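Local coordinates for glucokinase (Leishmania braziliensis MHOM/BR/75/M2904, PDB 6EDI), which probably phosphorylates D-glucose to glucose 6-phosphate, using ATP as the phosphate donor, at residues T345-G350 with T389-V394; S175-V180 with Q393-N398. All coordinates share one frame; numbering follows the deposited sequence.

Contact 1 (T345-G350 with T389-V394)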
ATOM      1  N   THR A 345       8.685  -1.450  10.602  1.00 23.91           N
ATOM      2  CA  THR A 345       8.171  -0.782  11.783  1.00 21.67           C
ATOM      3  C   THR A 345       6.697  -0.476  11.620  1.00 23.81           C
ATOM      4  O   THR A 345       6.173  -0.358  10.501  1.00 24.72           O
ATOM      5  CB  THR A 345       8.911   0.536  12.065  1.00 24.58           C
ATOM      6  OG1 THR A 345       8.738   1.418  10.951  1.00 24.93           O
ATOM      7  CG2 THR A 345      10.408   0.294  12.315  1.00 23.16           C
ATOM      8  N   CYS A 346       6.020  -0.344  12.745  1.00 26.17           N
ATOM      9  CA  CYS A 346       4.667   0.171  12.740  1.00 22.04           C
ATOM     10  C   CYS A 346       4.617   1.237  13.810  1.00 24.96           C
ATOM     11  O   CYS A 346       5.070   1.011  14.930  1.00 26.76           O
ATOM     12  CB  CYS A 346       3.659  -0.924  13.051  1.00 24.70           C
ATOM     13  SG  CYS A 346       1.981  -0.325  13.265  1.00 23.36           S
ATOM     14  N   VAL A 347       4.091   2.399  13.444  1.00 21.74           N
ATOM     15  CA  VAL A 347       4.052   3.548  14.341  1.00 21.06           C
ATOM     16  C   VAL A 347       2.621   3.902  14.716  1.00 24.61           C
ATOM     17  O   VAL A 347       1.756   4.083  13.848  1.00 24.23           O
ATOM     18  CB  VAL A 347       4.695   4.769  13.693  1.00 22.58           C
ATOM     19  CG1 VAL A 347       4.374   6.030  14.515  1.00 27.12           C
ATOM     20  CG2 VAL A 347       6.197   4.572  13.546  1.00 20.30           C
ATOM     21  N   LEU A 348       2.371   4.017  16.017  1.00 24.27           N
ATOM     22  CA  LEU A 348       1.069   4.455  16.501  1.00 24.13           C
ATOM     23  C   LEU A 348       1.246   5.893  16.947  1.00 25.00           C
ATOM     24  O   LEU A 348       2.078   6.175  17.814  1.00 28.45           O
ATOM     25  CB  LEU A 348       0.599   3.581  17.671  1.00 26.09           C
ATOM     26  CG  LEU A 348       0.009   2.187  17.424  1.00 30.21           C
ATOM     27  CD1 LEU A 348       0.971   1.304  16.684  1.00 33.12           C
ATOM     28  CD2 LEU A 348      -0.405   1.526  18.761  1.00 26.74           C
ATOM     29  N   MET A 349       0.490   6.813  16.353  1.00 27.70           N
ATOM     30  CA  MET A 349       0.736   8.227  16.628  1.00 28.66           C
ATOM     31  C   MET A 349      -0.519   9.092  16.727  1.00 27.29           C
ATOM     32  O   MET A 349      -1.650   8.589  16.691  1.00 27.92           O
ATOM     33  CB  MET A 349       1.719   8.782  15.592  1.00 28.14           C
ATOM     34  CG  MET A 349       1.131   9.069  14.218  1.00 22.62           C
ATOM     35  SD  MET A 349       2.439   9.595  13.081  1.00 33.27           S
ATOM     36  CE  MET A 349       1.560  10.626  11.935  1.00 31.44           C
ATOM     37  N   GLY A 350      -0.322  10.397  16.893  1.00 27.72           N
ATOM     38  CA  GLY A 350      -1.443  11.308  17.066  1.00 26.57           C
ATOM     39  C   GLY A 350      -1.625  11.773  18.505  1.00 27.61           C
ATOM     40  O   GLY A 350      -1.102  11.147  19.440  1.00 27.77           O
ATOM     41  N   THR A 389       8.779  -4.094  14.442  1.00 26.89           N
ATOM     42  CA  THR A 389       9.041  -3.269  15.613  1.00 25.67           C
ATOM     43  C   THR A 389       7.929  -2.233  15.723  1.00 29.64           C
ATOM     44  O   THR A 389       7.668  -1.508  14.759  1.00 28.57           O
ATOM     45  CB  THR A 389      10.414  -2.573  15.465  1.00 28.01           C
ATOM     46  OG1 THR A 389      11.447  -3.565  15.472  1.00 25.82           O
ATOM     47  CG2 THR A 389      10.663  -1.569  16.582  1.00 28.33           C
ATOM     48  N   PHE A 390       7.255  -2.173  16.877  1.00 27.67           N
ATOM     49  CA  PHE A 390       6.182  -1.195  17.088  1.00 31.37           C
ATOM     50  C   PHE A 390       6.669  -0.017  17.905  1.00 27.88           C
ATOM     51  O   PHE A 390       7.421  -0.190  18.869  1.00 26.87           O
ATOM     52  CB  PHE A 390       4.969  -1.809  17.785  1.00 24.36           C
ATOM     53  CG  PHE A 390       3.986  -2.458  16.843  1.00 29.58           C
ATOM     54  CD1 PHE A 390       4.384  -3.489  16.001  1.00 26.93           C
ATOM     55  CD2 PHE A 390       2.665  -2.045  16.813  1.00 26.44           C
ATOM     56  CE1 PHE A 390       3.472  -4.088  15.141  1.00 28.13           C
ATOM     57  CE2 PHE A 390       1.749  -2.631  15.975  1.00 24.43           C
ATOM     58  CZ  PHE A 390       2.147  -3.652  15.126  1.00 26.80           C
ATOM     59  N   LEU A 391       6.256   1.173  17.481  1.00 27.46           N
ATOM     60  CA  LEU A 391       6.620   2.424  18.147  1.00 26.75           C
ATOM     61  C   LEU A 391       5.361   3.223  18.476  1.00 27.01           C
ATOM     62  O   LEU A 391       4.332   3.064  17.822  1.00 26.01           O
ATOM     63  CB  LEU A 391       7.543   3.269  17.256  1.00 26.13           C
ATOM     64  CG  LEU A 391       8.826   2.664  16.689  1.00 31.02           C
ATOM     65  CD1 LEU A 391       9.551   3.726  15.877  1.00 28.92           C
ATOM     66  CD2 LEU A 391       9.731   2.127  17.792  1.00 29.31           C
ATOM     67  N   ARG A 392       5.481   4.111  19.463  1.00 24.81           N
ATOM     68  CA  ARG A 392       4.399   4.930  19.990  1.00 30.27           C
ATOM     69  C   ARG A 392       4.859   6.368  20.092  1.00 24.15           C
ATOM     70  O   ARG A 392       5.908   6.619  20.676  1.00 26.20           O
ATOM     71  CB  ARG A 392       4.178   4.517  21.427  1.00 32.90           C
ATOM     72  CG  ARG A 392       2.907   3.880  21.745  1.00 40.50           C
ATOM     73  CD  ARG A 392       3.042   3.448  23.173  1.00 41.85           C
ATOM     74  NE  ARG A 392       3.281   4.613  24.001  1.00 46.28           N
ATOM     75  CZ  ARG A 392       4.054   4.618  25.077  1.00 41.68           C
ATOM     76  NH1 ARG A 392       4.652   3.506  25.455  1.00 40.46           N
ATOM     77  NH2 ARG A 392       4.207   5.735  25.769  1.00 31.56           N
ATOM     78  N   GLN A 393       4.068   7.316  19.601  1.00 27.82           N
ATOM     79  CA  GLN A 393       4.389   8.726  19.814  1.00 26.14           C
ATOM     80  C   GLN A 393       4.231   9.107  21.288  1.00 28.97           C
ATOM     81  O   GLN A 393       3.233   8.758  21.913  1.00 27.00           O
ATOM     82  CB  GLN A 393       3.496   9.627  18.957  1.00 26.95           C
ATOM     83  CG  GLN A 393       4.033  11.048  18.888  1.00 23.51           C
ATOM     84  CD  GLN A 393       3.205  11.970  18.030  1.00 28.93           C
ATOM     85  OE1 GLN A 393       2.312  11.532  17.301  1.00 26.08           O
ATOM     86  NE2 GLN A 393       3.483  13.279  18.130  1.00 24.90           N
ATOM     87  N   VAL A 394       5.209   9.838  21.833  1.00 28.09           N
ATOM     88  CA  VAL A 394       5.138  10.296  23.224  1.00 26.56           C
ATOM     89  C   VAL A 394       5.219  11.811  23.375  1.00 32.81           C
ATOM     90  O   VAL A 394       4.800  12.352  24.403  1.00 32.73           O
ATOM     91  CB  VAL A 394       6.218   9.638  24.102  1.00 28.39           C
ATOM     92  CG1 VAL A 394       6.014   8.133  24.156  1.00 25.80           C
ATOM     93  CG2 VAL A 394       7.622   9.974  23.588  1.00 28.14           C
TER

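Contact 2 (S175-V180 with Q393-N398)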
ATOM      1  N   SER A 175      13.898   9.108  18.581  1.00 25.54           N
ATOM      2  CA  SER A 175      13.717   8.638  19.953  1.00 30.74           C
ATOM      3  C   SER A 175      13.193   9.728  20.918  1.00 32.90           C
ATOM      4  O   SER A 175      12.639   9.421  21.974  1.00 30.93           O
ATOM      5  CB  SER A 175      15.012   8.024  20.492  1.00 28.12           C
ATOM      6  OG  SER A 175      16.042   8.982  20.554  1.00 30.26           O
ATOM      7  N   ASP A 176      13.375  10.996  20.571  1.00 27.61           N
ATOM      8  CA  ASP A 176      12.832  12.059  21.423  1.00 30.96           C
ATOM      9  C   ASP A 176      11.307  12.162  21.318  1.00 33.09           C
ATOM     10  O   ASP A 176      10.661  12.688  22.215  1.00 34.88           O
ATOM     11  CB  ASP A 176      13.488  13.404  21.105  1.00 29.81           C
ATOM     12  CG  ASP A 176      14.983  13.409  21.392  1.00 36.84           C
ATOM     13  OD1 ASP A 176      15.370  13.223  22.560  1.00 43.66           O
ATOM     14  OD2 ASP A 176      15.770  13.599  20.446  1.00 43.97           O
ATOM     15  N   TYR A 177      10.739  11.631  20.238  1.00 27.75           N
ATOM     16  CA  TYR A 177       9.315  11.803  19.961  1.00 29.42           C
ATOM     17  C   TYR A 177       8.534  10.499  19.993  1.00 29.57           C
ATOM     18  O   TYR A 177       7.305  10.499  20.116  1.00 30.78           O
ATOM     19  CB  TYR A 177       9.117  12.536  18.624  1.00 25.85           C
ATOM     20  CG  TYR A 177       9.608  13.956  18.690  1.00 26.79           C
ATOM     21  CD1 TYR A 177      10.953  14.244  18.534  1.00 29.92           C
ATOM     22  CD2 TYR A 177       8.740  15.003  18.947  1.00 29.63           C
ATOM     23  CE1 TYR A 177      11.421  15.538  18.616  1.00 31.76           C
ATOM     24  CE2 TYR A 177       9.200  16.308  19.036  1.00 31.00           C
ATOM     25  CZ  TYR A 177      10.544  16.566  18.873  1.00 34.47           C
ATOM     26  OH  TYR A 177      11.025  17.859  18.951  1.00 37.04           O
ATOM     27  N   PHE A 178       9.259   9.390  19.892  1.00 29.87           N
ATOM     28  CA  PHE A 178       8.655   8.073  19.810  1.00 28.64           C
ATOM     29  C   PHE A 178       9.372   7.106  20.740  1.00 26.63           C
ATOM     30  O   PHE A 178      10.578   7.239  20.960  1.00 32.69           O
ATOM     31  CB  PHE A 178       8.704   7.581  18.354  1.00 26.34           C
ATOM     32  CG  PHE A 178       7.744   8.304  17.460  1.00 27.27           C
ATOM     33  CD1 PHE A 178       8.082   9.521  16.887  1.00 24.97           C
ATOM     34  CD2 PHE A 178       6.479   7.791  17.240  1.00 28.27           C
ATOM     35  CE1 PHE A 178       7.187  10.203  16.072  1.00 27.02           C
ATOM     36  CE2 PHE A 178       5.572   8.471  16.440  1.00 29.20           C
ATOM     37  CZ  PHE A 178       5.921   9.677  15.852  1.00 27.18           C
ATOM     38  N   LYS A 179       8.630   6.144  21.280  1.00 26.44           N
ATOM     39  CA  LYS A 179       9.185   5.132  22.183  1.00 29.56           C
ATOM     40  C   LYS A 179       8.858   3.755  21.642  1.00 29.90           C
ATOM     41  O   LYS A 179       7.818   3.574  20.998  1.00 27.86           O
ATOM     42  CB  LYS A 179       8.575   5.254  23.583  1.00 29.59           C
ATOM     43  CG  LYS A 179       9.206   6.291  24.463  1.00 35.65           C
ATOM     44  CD  LYS A 179       9.498   5.699  25.838  1.00 41.30           C
ATOM     45  CE  LYS A 179      10.675   6.405  26.517  1.00 51.08           C
ATOM     46  NZ  LYS A 179      11.422   5.491  27.449  1.00 51.88           N
ATOM     47  N   VAL A 180       9.708   2.780  21.941  1.00 28.51           N
ATOM     48  CA  VAL A 180       9.490   1.424  21.469  1.00 27.66           C
ATOM     49  C   VAL A 180       8.433   0.736  22.301  1.00 30.36           C
ATOM     50  O   VAL A 180       8.522   0.708  23.525  1.00 30.82           O
ATOM     51  CB  VAL A 180      10.779   0.601  21.523  1.00 26.58           C
ATOM     52  CG1 VAL A 180      10.517  -0.849  21.121  1.00 31.00           C
ATOM     53  CG2 VAL A 180      11.803   1.224  20.617  1.00 23.00           C
ATOM     54  N   GLN A 393       4.068   7.316  19.601  1.00 27.82           N
ATOM     55  CA  GLN A 393       4.389   8.726  19.814  1.00 26.14           C
ATOM     56  C   GLN A 393       4.231   9.107  21.288  1.00 28.97           C
ATOM     57  O   GLN A 393       3.233   8.758  21.913  1.00 27.00           O
ATOM     58  CB  GLN A 393       3.496   9.627  18.957  1.00 26.95           C
ATOM     59  CG  GLN A 393       4.033  11.048  18.888  1.00 23.51           C
ATOM     60  CD  GLN A 393       3.205  11.970  18.030  1.00 28.93           C
ATOM     61  OE1 GLN A 393       2.312  11.532  17.301  1.00 26.08           O
ATOM     62  NE2 GLN A 393       3.483  13.279  18.130  1.00 24.90           N
ATOM     63  N   VAL A 394       5.209   9.838  21.833  1.00 28.09           N
ATOM     64  CA  VAL A 394       5.138  10.296  23.224  1.00 26.56           C
ATOM     65  C   VAL A 394       5.219  11.811  23.375  1.00 32.81           C
ATOM     66  O   VAL A 394       4.800  12.352  24.403  1.00 32.73           O
ATOM     67  CB  VAL A 394       6.218   9.638  24.102  1.00 28.39           C
ATOM     68  CG1 VAL A 394       6.014   8.133  24.156  1.00 25.80           C
ATOM     69  CG2 VAL A 394       7.622   9.974  23.588  1.00 28.14           C
ATOM     70  N   SER A 395       5.779  12.499  22.381  1.00 28.49           N
ATOM     71  CA  SER A 395       5.936  13.956  22.464  1.00 33.46           C
ATOM     72  C   SER A 395       5.168  14.618  21.336  1.00 34.97           C
ATOM     73  O   SER A 395       5.318  14.235  20.167  1.00 33.04           O
ATOM     74  CB  SER A 395       7.413  14.368  22.361  1.00 36.67           C
ATOM     75  OG  SER A 395       8.268  13.551  23.145  1.00 35.56           O
ATOM     76  N   SER A 396       4.355  15.613  21.672  1.00 31.81           N
ATOM     77  CA  SER A 396       3.594  16.337  20.662  1.00 29.81           C
ATOM     78  C   SER A 396       4.529  17.144  19.771  1.00 32.81           C
ATOM     79  O   SER A 396       5.613  17.547  20.194  1.00 29.07           O
ATOM     80  CB  SER A 396       2.567  17.257  21.322  1.00 34.38           C
ATOM     81  OG  SER A 396       1.567  16.488  21.957  1.00 36.31           O
ATOM     82  N   VAL A 397       4.111  17.369  18.532  1.00 32.76           N
ATOM     83  CA  VAL A 397       4.946  18.068  17.561  1.00 28.16           C
ATOM     84  C   VAL A 397       4.100  18.376  16.349  1.00 29.15           C
ATOM     85  O   VAL A 397       3.086  17.722  16.126  1.00 27.81           O
ATOM     86  CB  VAL A 397       6.195  17.234  17.172  1.00 31.58           C
ATOM     87  CG1 VAL A 397       5.820  16.051  16.286  1.00 31.93           C
ATOM     88  CG2 VAL A 397       7.233  18.115  16.487  1.00 34.83           C
ATOM     89  N   ASN A 398       4.480  19.392  15.580  1.00 24.60           N
ATOM     90  CA  ASN A 398       3.722  19.724  14.393  1.00 28.79           C
ATOM     91  C   ASN A 398       4.141  18.796  13.267  1.00 29.01           C
ATOM     92  O   ASN A 398       4.865  19.199  12.350  1.00 26.08           O
ATOM     93  CB  ASN A 398       3.926  21.194  14.033  1.00 34.55           C
ATOM     94  CG  ASN A 398       3.377  22.122  15.097  1.00 39.04           C
ATOM     95  OD1 ASN A 398       2.172  22.343  15.169  1.00 43.83           O
ATOM     96  ND2 ASN A 398       4.253  22.652  15.946  1.00 42.86           N
TER

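Contact 1 (T345-G350 with T389-V394)
Cys346 sits over one face of the Phe390 ring: its CB stands 3.7 Å from the ring centroid and 8° off the normal, almost over the centre. Its SG is turned anti to the backbone N (chi1 173°), which carries the sulfur further out over the same face to within 3.6 Å of Phe390 CE2, a sulfur-aromatic contact. Cysteine suits this place because its unbranched, two-atom side chain lets both CB and the polarisable SG lie over the ring. Leu348 CD1 adds a methyl at 3.8 Å from Phe390 CD2. Beneath these side chains the backbones run parallel in direct register, and four hydrogen bonds join them; the bond from Leu348 N to Leu391 O is 2.8 Å long. Strands 345-348 and 389-393 are thus neighbours in the mixed sheet of one of the two domains that make up the ASKHA fold, and helix 317-341 packs on the Leu348 and Phe390 side through Leu330, Ile331, Thr334 and Thr338. On the other face, beta-branched Val347 meets Leu391, its CG2 lying 4.2 Å from Leu391 CB. Past the end of strand 345-348, the Gln393 side chain continues the ladder: stretched out with CG anti to its backbone N (chi1 -166°), it brings OE1 to 2.9 Å from Gly350 N, donor tilted from the amide carbonyl plane. Gly350, at a positive phi that glycine readily adopts, stands at the N-cap of helix 351-355. The amide of Gln393 is fixed from its other end by NE2, which donates to Ser395 O.

Contact 2 (S175-V180 with Q393-N398)
Val394 N donates to Tyr177 O at 2.8 Å, and Ser395 N does so weakly, just beside the antiparallel, non-hydrogen-bonded pair of Phe178 and Gln393. Here the edge strand 178-182 of the mixed sheet begins as helix 174-177 ends, and strand 389-393 runs out into the loop before helix 399-409. Phe178 lays its ring against the aliphatic stem of Gln393: Gln393 CG sits over one face, offset toward the rim, while Phe178 CE2 comes within 3.5 Å of Gln393 CB. The stem thus works as a hydrophobic surface, although its amide is polar. Val394 turns CG1 to 3.7 Å from Lys179 CG, apolar carbon meeting the start of a lysine chain whose charged end leads off. The ring of Tyr177, the last residue of helix 174-177, crosses Val397 at about a right angle, with CE2 at 3.7 Å from Val397 CB; the carbonyl Ser396 O lies at the ring edge. Tyrosine fits because its far end also has work to do, OH being hydrogen-bonded to Val16 N of strand 16-20. Serine suits position 395 because its short side chain carries a hydroxyl one bond from CB: with chi1 -44° setting it beside the backbone N, Ser395 OG donates to Asp176 O in the carbonyl plane, at 2.7 Å.

Overall arrangement
From the N terminus the chain first lays down the sheet containing strand 16-20, then reaches helix 174-177 and strand 178-182, where contact 2 starts. That contact closes only after 212 intervening residues, in the loop leading to helix 399-409. Contact 1 nests within that span: a mostly helical excursion of 38 residues brings the chain back to lay 389-393 parallel to 345-348. The two contacts share Gln393 and Val394. Across the sheet the order is 178-182, 389-393, 345-348. Arg392 O with Lys179 N, and Val347 against Phe178, join contact 1 to contact 2. Tyr177 and Val397 reach Val16 of strand 16-20, so this end of contact 2 borders the other six-stranded sheet.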